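Local structure of OTU domain-containing protein wMelOTU (Wolbachia pipientis wMel, 6W9O) at residues C53-Q65 against V182-L196. The protein is an OTU-family deubiquitinase, a cysteine protease of a bacterial endosymbiont that probably acts as an effector by removing ubiquitin from modified proteins. Sequence-based numbering, arbitrary orientation. Where two conformers were deposited one is given.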
loop_
_atom_site.group_PDB
_atom_site.type_symbol
_atom_site.label_atom_id
_atom_site.label_comp_id
_atom_site.label_asym_id
_atom_site.label_seq_id
_atom_site.Cartn_x
_atom_site.Cartn_y
_atom_site.Cartn_z
ATOM N N CYS A 53 0.909 9.012 -3.852
ATOM C CA CYS A 53 1.563 8.721 -2.568
ATOM C C CYS A 53 1.287 7.316 -2.063
ATOM O O CYS A 53 2.114 6.775 -1.327
ATOM C CB CYS A 53 1.128 9.728 -1.498
ATOM S SG CYS A 53 -0.638 9.683 -1.061
ATOM N N PHE A 54 0.118 6.718 -2.360
ATOM C CA PHE A 54 -0.111 5.361 -1.872
ATOM C C PHE A 54 0.870 4.420 -2.518
ATOM O O PHE A 54 1.540 3.625 -1.829
ATOM C CB PHE A 54 -1.552 4.883 -2.222
ATOM C CG PHE A 54 -1.734 3.436 -1.953
ATOM C CD1 PHE A 54 -1.848 2.968 -0.627
ATOM C CD2 PHE A 54 -1.670 2.546 -2.991
ATOM C CE1 PHE A 54 -1.894 1.623 -0.355
ATOM C CE2 PHE A 54 -1.720 1.178 -2.749
ATOM C CZ PHE A 54 -1.816 0.710 -1.410
ATOM N N PHE A 55 0.972 4.501 -3.839
ATOM C CA PHE A 55 1.852 3.599 -4.590
ATOM C C PHE A 55 3.303 3.831 -4.225
ATOM O O PHE A 55 4.091 2.855 -4.096
ATOM C CB PHE A 55 1.623 3.836 -6.088
ATOM C CG PHE A 55 0.185 3.561 -6.492
ATOM C CD1 PHE A 55 -0.277 2.278 -6.675
ATOM C CD2 PHE A 55 -0.689 4.635 -6.648
ATOM C CE1 PHE A 55 -1.590 2.034 -6.996
ATOM C CE2 PHE A 55 -2.011 4.386 -6.983
ATOM C CZ PHE A 55 -2.456 3.106 -7.165
ATOM N N ASP A 56 3.686 5.092 -4.066
ATOM C CA ASP A 56 5.080 5.408 -3.714
ATOM C C ASP A 56 5.403 4.947 -2.294
ATOM O O ASP A 56 6.548 4.501 -2.032
ATOM C CB ASP A 56 5.306 6.908 -3.845
ATOM C CG ASP A 56 6.787 7.277 -3.828
ATOM O OD1 ASP A 56 7.520 6.678 -4.655
ATOM O OD2 ASP A 56 7.202 8.215 -3.088
ATOM N N SER A 57 4.468 5.063 -1.362
ATOM C CA SER A 57 4.725 4.576 0.004
ATOM C C SER A 57 4.856 3.061 0.014
ATOM O O SER A 57 5.811 2.500 0.610
ATOM C CB SER A 57 3.553 4.982 0.910
ATOM O OG SER A 57 3.481 6.392 1.018
ATOM N N PHE A 58 3.956 2.361 -0.690
ATOM C CA PHE A 58 4.047 0.903 -0.801
ATOM C C PHE A 58 5.362 0.492 -1.445
ATOM O O PHE A 58 6.035 -0.421 -0.960
ATOM C CB PHE A 58 2.854 0.400 -1.644
ATOM C CG PHE A 58 2.704 -1.102 -1.691
ATOM C CD1 PHE A 58 1.750 -1.749 -0.882
ATOM C CD2 PHE A 58 3.482 -1.878 -2.570
ATOM C CE1 PHE A 58 1.635 -3.148 -0.925
ATOM C CE2 PHE A 58 3.313 -3.271 -2.624
ATOM C CZ PHE A 58 2.405 -3.877 -1.744
ATOM N N ARG A 59 5.748 1.158 -2.531
ATOM C CA ARG A 59 7.019 0.836 -3.222
ATOM C C ARG A 59 8.203 0.942 -2.278
ATOM O O ARG A 59 9.122 0.102 -2.345
ATOM C CB ARG A 59 7.220 1.869 -4.369
ATOM C CG ARG A 59 8.653 1.975 -4.913
ATOM C CD ARG A 59 8.761 3.087 -5.912
ATOM N NE ARG A 59 9.044 4.355 -5.248
ATOM C CZ ARG A 59 10.238 4.742 -4.785
ATOM N NH1 ARG A 59 11.303 3.933 -4.831
ATOM N NH2 ARG A 59 10.365 5.965 -4.270
ATOM N N GLN A 60 8.267 2.027 -1.479
ATOM C CA GLN A 60 9.464 2.222 -0.666
ATOM C C GLN A 60 9.551 1.163 0.406
ATOM O O GLN A 60 10.656 0.661 0.701
ATOM C CB GLN A 60 9.469 3.616 -0.052
ATOM C CG GLN A 60 9.739 4.732 -1.103
ATOM C CD GLN A 60 9.766 6.064 -0.421
ATOM O OE1 GLN A 60 10.562 6.284 0.495
ATOM N NE2 GLN A 60 8.860 6.976 -0.820
ATOM N N SER A 61 8.432 0.831 1.048
ATOM C CA SER A 61 8.504 -0.181 2.106
ATOM C C SER A 61 8.775 -1.551 1.500
ATOM O O SER A 61 9.591 -2.334 2.038
ATOM C CB SER A 61 7.184 -0.134 2.911
ATOM O OG SER A 61 7.129 -1.238 3.827
ATOM N N LEU A 62 8.184 -1.838 0.325
ATOM C CA LEU A 62 8.463 -3.106 -0.363
ATOM C C LEU A 62 9.942 -3.248 -0.659
ATOM O O LEU A 62 10.538 -4.318 -0.441
ATOM C CB LEU A 62 7.655 -3.185 -1.666
ATOM C CG LEU A 62 7.812 -4.496 -2.458
ATOM C CD1 LEU A 62 7.121 -5.625 -1.710
ATOM C CD2 LEU A 62 7.272 -4.313 -3.885
ATOM N N GLU A 63 10.575 -2.185 -1.164
ATOM C CA GLU A 63 11.977 -2.310 -1.536
ATOM C C GLU A 63 12.822 -2.550 -0.286
ATOM O O GLU A 63 13.749 -3.381 -0.284
ATOM C CB GLU A 63 12.458 -1.051 -2.270
ATOM C CG GLU A 63 13.955 -1.237 -2.644
ATOM C CD GLU A 63 14.569 -0.097 -3.432
ATOM O OE1 GLU A 63 13.796 0.811 -3.894
ATOM O OE2 GLU A 63 15.779 -0.095 -3.648
ATOM N N GLN A 64 12.530 -1.821 0.790
ATOM C CA GLN A 64 13.379 -1.981 1.962
ATOM C C GLN A 64 13.201 -3.356 2.587
ATOM O O GLN A 64 14.173 -3.966 3.062
ATOM C CB GLN A 64 12.998 -0.882 2.964
ATOM C CG GLN A 64 13.966 -0.792 4.087
ATOM C CD GLN A 64 13.714 0.469 4.925
ATOM O OE1 GLN A 64 12.931 0.407 5.803
ATOM N NE2 GLN A 64 14.423 1.552 4.653
ATOM N N GLN A 65 11.968 -3.858 2.636
ATOM C CA GLN A 65 11.653 -5.121 3.308
ATOM C C GLN A 65 12.111 -6.311 2.488
ATOM O O GLN A 65 12.653 -7.283 3.047
ATOM C CB GLN A 65 10.126 -5.250 3.512
ATOM C CG GLN A 65 9.570 -4.277 4.553
ATOM C CD GLN A 65 10.096 -4.610 5.947
ATOM O OE1 GLN A 65 11.218 -4.228 6.302
ATOM N NE2 GLN A 65 9.339 -5.375 6.725
ATOM N N VAL A 182 4.666 -5.042 4.685
ATOM C CA VAL A 182 5.076 -3.696 4.336
ATOM C C VAL A 182 4.233 -2.730 5.170
ATOM O O VAL A 182 3.161 -3.083 5.694
ATOM C CB VAL A 182 4.945 -3.422 2.830
ATOM C CG1 VAL A 182 5.947 -4.335 2.051
ATOM C CG2 VAL A 182 3.576 -3.724 2.364
ATOM N N HIS A 183 4.738 -1.502 5.367
ATOM C CA HIS A 183 4.156 -0.584 6.359
ATOM C C HIS A 183 4.000 0.810 5.790
ATOM O O HIS A 183 4.955 1.369 5.256
ATOM C CB HIS A 183 5.090 -0.450 7.599
ATOM C CG HIS A 183 5.416 -1.761 8.241
ATOM N ND1 HIS A 183 4.672 -2.288 9.277
ATOM C CD2 HIS A 183 6.453 -2.614 8.026
ATOM C CE1 HIS A 183 5.220 -3.450 9.643
ATOM N NE2 HIS A 183 6.307 -3.656 8.909
ATOM N N ILE A 184 2.797 1.387 5.971
ATOM C CA ILE A 184 2.566 2.770 5.563
ATOM C C ILE A 184 1.730 3.443 6.627
ATOM O O ILE A 184 1.072 2.788 7.446
ATOM C CB ILE A 184 1.902 2.890 4.169
ATOM C CG1 ILE A 184 0.454 2.381 4.260
ATOM C CG2 ILE A 184 2.706 2.123 3.101
ATOM C CD1 ILE A 184 -0.247 2.453 2.878
ATOM N N ILE A 185 1.796 4.760 6.643
ATOM C CA ILE A 185 1.053 5.541 7.641
ATOM C C ILE A 185 0.089 6.474 6.931
ATOM O O ILE A 185 0.415 7.035 5.878
ATOM C CB ILE A 185 2.003 6.236 8.639
ATOM C CG1 ILE A 185 1.252 6.978 9.757
ATOM C CG2 ILE A 185 2.998 7.122 7.951
ATOM C CD1 ILE A 185 2.174 7.113 11.061
ATOM N N ASN A 186 -1.127 6.549 7.458
ATOM C CA ASN A 186 -2.258 7.283 6.834
ATOM C C ASN A 186 -2.669 8.402 7.784
ATOM O O ASN A 186 -3.408 8.177 8.751
ATOM C CB ASN A 186 -3.373 6.261 6.617
ATOM C CG ASN A 186 -4.658 6.837 6.029
ATOM O OD1 ASN A 186 -5.748 6.308 6.306
ATOM N ND2 ASN A 186 -4.558 7.909 5.255
ATOM N N LYS A 187 -2.218 9.631 7.518
ATOM C CA LYS A 187 -2.585 10.709 8.438
ATOM C C LYS A 187 -4.058 11.107 8.357
ATOM O O LYS A 187 -4.626 11.579 9.336
ATOM C CB LYS A 187 -1.683 11.917 8.254
ATOM C CG LYS A 187 -1.799 12.538 6.890
ATOM C CD LYS A 187 -1.089 13.914 6.905
ATOM C CE LYS A 187 -0.822 14.416 5.509
ATOM N NZ LYS A 187 0.427 15.271 5.501
ATOM N N GLY A 188 -4.674 10.861 7.206
ATOM C CA GLY A 188 -6.064 11.276 7.018
ATOM C C GLY A 188 -6.415 11.081 5.557
ATOM O O GLY A 188 -5.515 11.049 4.716
ATOM N N GLY A 189 -7.703 10.963 5.249
ATOM C CA GLY A 189 -8.099 10.793 3.858
ATOM C C GLY A 189 -7.343 9.674 3.225
ATOM O O GLY A 189 -7.088 8.610 3.847
ATOM N N LEU A 190 -6.948 9.884 1.978
ATOM C CA LEU A 190 -6.086 8.919 1.275
ATOM C C LEU A 190 -4.645 9.418 1.165
ATOM O O LEU A 190 -3.977 9.189 0.152
ATOM C CB LEU A 190 -6.643 8.584 -0.114
ATOM C CG LEU A 190 -7.907 7.692 -0.116
ATOM C CD1 LEU A 190 -8.357 7.404 -1.528
ATOM C CD2 LEU A 190 -7.672 6.348 0.640
ATOM N N HIS A 191 -4.168 10.115 2.202
ATOM C CA HIS A 191 -2.784 10.601 2.252
ATOM C C HIS A 191 -1.928 9.569 2.951
ATOM O O HIS A 191 -2.241 9.178 4.086
ATOM C CB HIS A 191 -2.758 11.902 3.047
ATOM C CG HIS A 191 -3.462 13.001 2.340
ATOM N ND1 HIS A 191 -2.794 14.003 1.657
ATOM C CD2 HIS A 191 -4.783 13.280 2.230
ATOM C CE1 HIS A 191 -3.688 14.848 1.151
ATOM N NE2 HIS A 191 -4.900 14.402 1.442
ATOM N N PHE A 192 -0.835 9.149 2.298
ATOM C CA PHE A 192 0.018 8.104 2.859
ATOM C C PHE A 192 1.478 8.508 2.783
ATOM O O PHE A 192 1.903 9.238 1.888
ATOM C CB PHE A 192 -0.146 6.810 2.041
ATOM C CG PHE A 192 -1.545 6.260 2.116
ATOM C CD1 PHE A 192 -1.936 5.524 3.218
ATOM C CD2 PHE A 192 -2.446 6.522 1.095
ATOM C CE1 PHE A 192 -3.241 5.072 3.331
ATOM C CE2 PHE A 192 -3.790 6.087 1.184
ATOM C CZ PHE A 192 -4.191 5.341 2.318
ATOM N N GLU A 193 2.260 7.968 3.725
ATOM C CA GLU A 193 3.724 8.024 3.710
ATOM C C GLU A 193 4.221 6.643 4.057
ATOM O O GLU A 193 3.528 5.864 4.717
ATOM C CB GLU A 193 4.235 8.986 4.787
ATOM C CG GLU A 193 4.008 10.495 4.509
ATOM C CD GLU A 193 3.690 11.273 5.807
ATOM O OE1 GLU A 193 2.741 10.881 6.517
ATOM O OE2 GLU A 193 4.381 12.242 6.134
ATOM N N PRO A 194 5.435 6.270 3.631
ATOM C CA PRO A 194 5.992 4.970 4.005
ATOM C C PRO A 194 6.462 5.040 5.462
ATOM O O PRO A 194 6.962 6.055 5.948
ATOM C CB PRO A 194 7.204 4.819 3.051
ATOM C CG PRO A 194 7.674 6.219 2.846
ATOM C CD PRO A 194 6.349 7.066 2.774
ATOM N N LEU A 195 6.336 3.889 6.182
ATOM C CA LEU A 195 6.948 3.763 7.509
ATOM C C LEU A 195 8.172 2.872 7.332
ATOM O O LEU A 195 8.022 1.703 6.990
ATOM C CB LEU A 195 5.957 3.142 8.483
ATOM C CG LEU A 195 6.513 3.062 9.902
ATOM C CD1 LEU A 195 6.395 4.459 10.535
ATOM C CD2 LEU A 195 5.751 2.040 10.755
ATOM N N LEU A 196 9.366 3.453 7.509
ATOM C CA LEU A 196 10.605 2.747 7.153
ATOM C C LEU A 196 11.389 2.444 8.412
ATOM O O LEU A 196 11.114 2.959 9.486
ATOM C CB LEU A 196 11.411 3.605 6.174
ATOM C CG LEU A 196 10.676 3.928 4.850
ATOM C CD1 LEU A 196 11.374 4.978 3.989
ATOM C CD2 LEU A 196 10.453 2.638 4.051
HETATM O O HOH W 1 8.744 -0.720 5.978
#
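Helix 53-65 packs on the hairpin of strands 182-188 and 191-196, a buried helix-on-sheet contact near the middle of the domain. The helix runs almost parallel to the second strand, 7° between axes. At its N-terminal end Cys53 SG receives a hydrogen bond from Phe192 N at 3.4 Å, beside the Leu190-His191 peptide. Phe54 turns a ring edge to the face of Phe192, a T-shaped stack with planes 76° apart. Pro126 of helix 126-137 touches both side chains, while Ile184 CD1 approaches Phe54 CE1 to 3.7 Å. A cysteine opening a helix, with a histidine supplied by the hairpin packed against it, is the layout of the OTU cysteine-protease centre; Cys53 and His191 are consistent with the catalytic pair. His191 ND1 stands 5.5 Å from Cys53 SG, and its ring meets Trp123 edge-to-face. One turn on, Ser57 sends its hydroxyl back to Cys53 O (OG to O 2.7 Å), which Ser57 N reaches from the opposite face. The same OG packs against the face of the Glu193-Pro194 peptide, 3.1 Å from Glu193 C, without a hydrogen bond; Pro194 CG rests against the amide of Gln60, whose NE2 bonds to Gln46 O. Ser61 OG, held anti to its own N (chi1 171°), reaches the first strand and accepts from His183 N at 2.9 Å. A water joins this hydroxyl to Leu195 O on the second. Val182 forks over the helix surface, CG1 against Leu62 CA and CG2 3.9 Å from Phe58 CE1. Gln64 crosses Leu196 obliquely, its OE1 3.6 Å from Leu196 CB and hydrogen-bonded to Asp197 N.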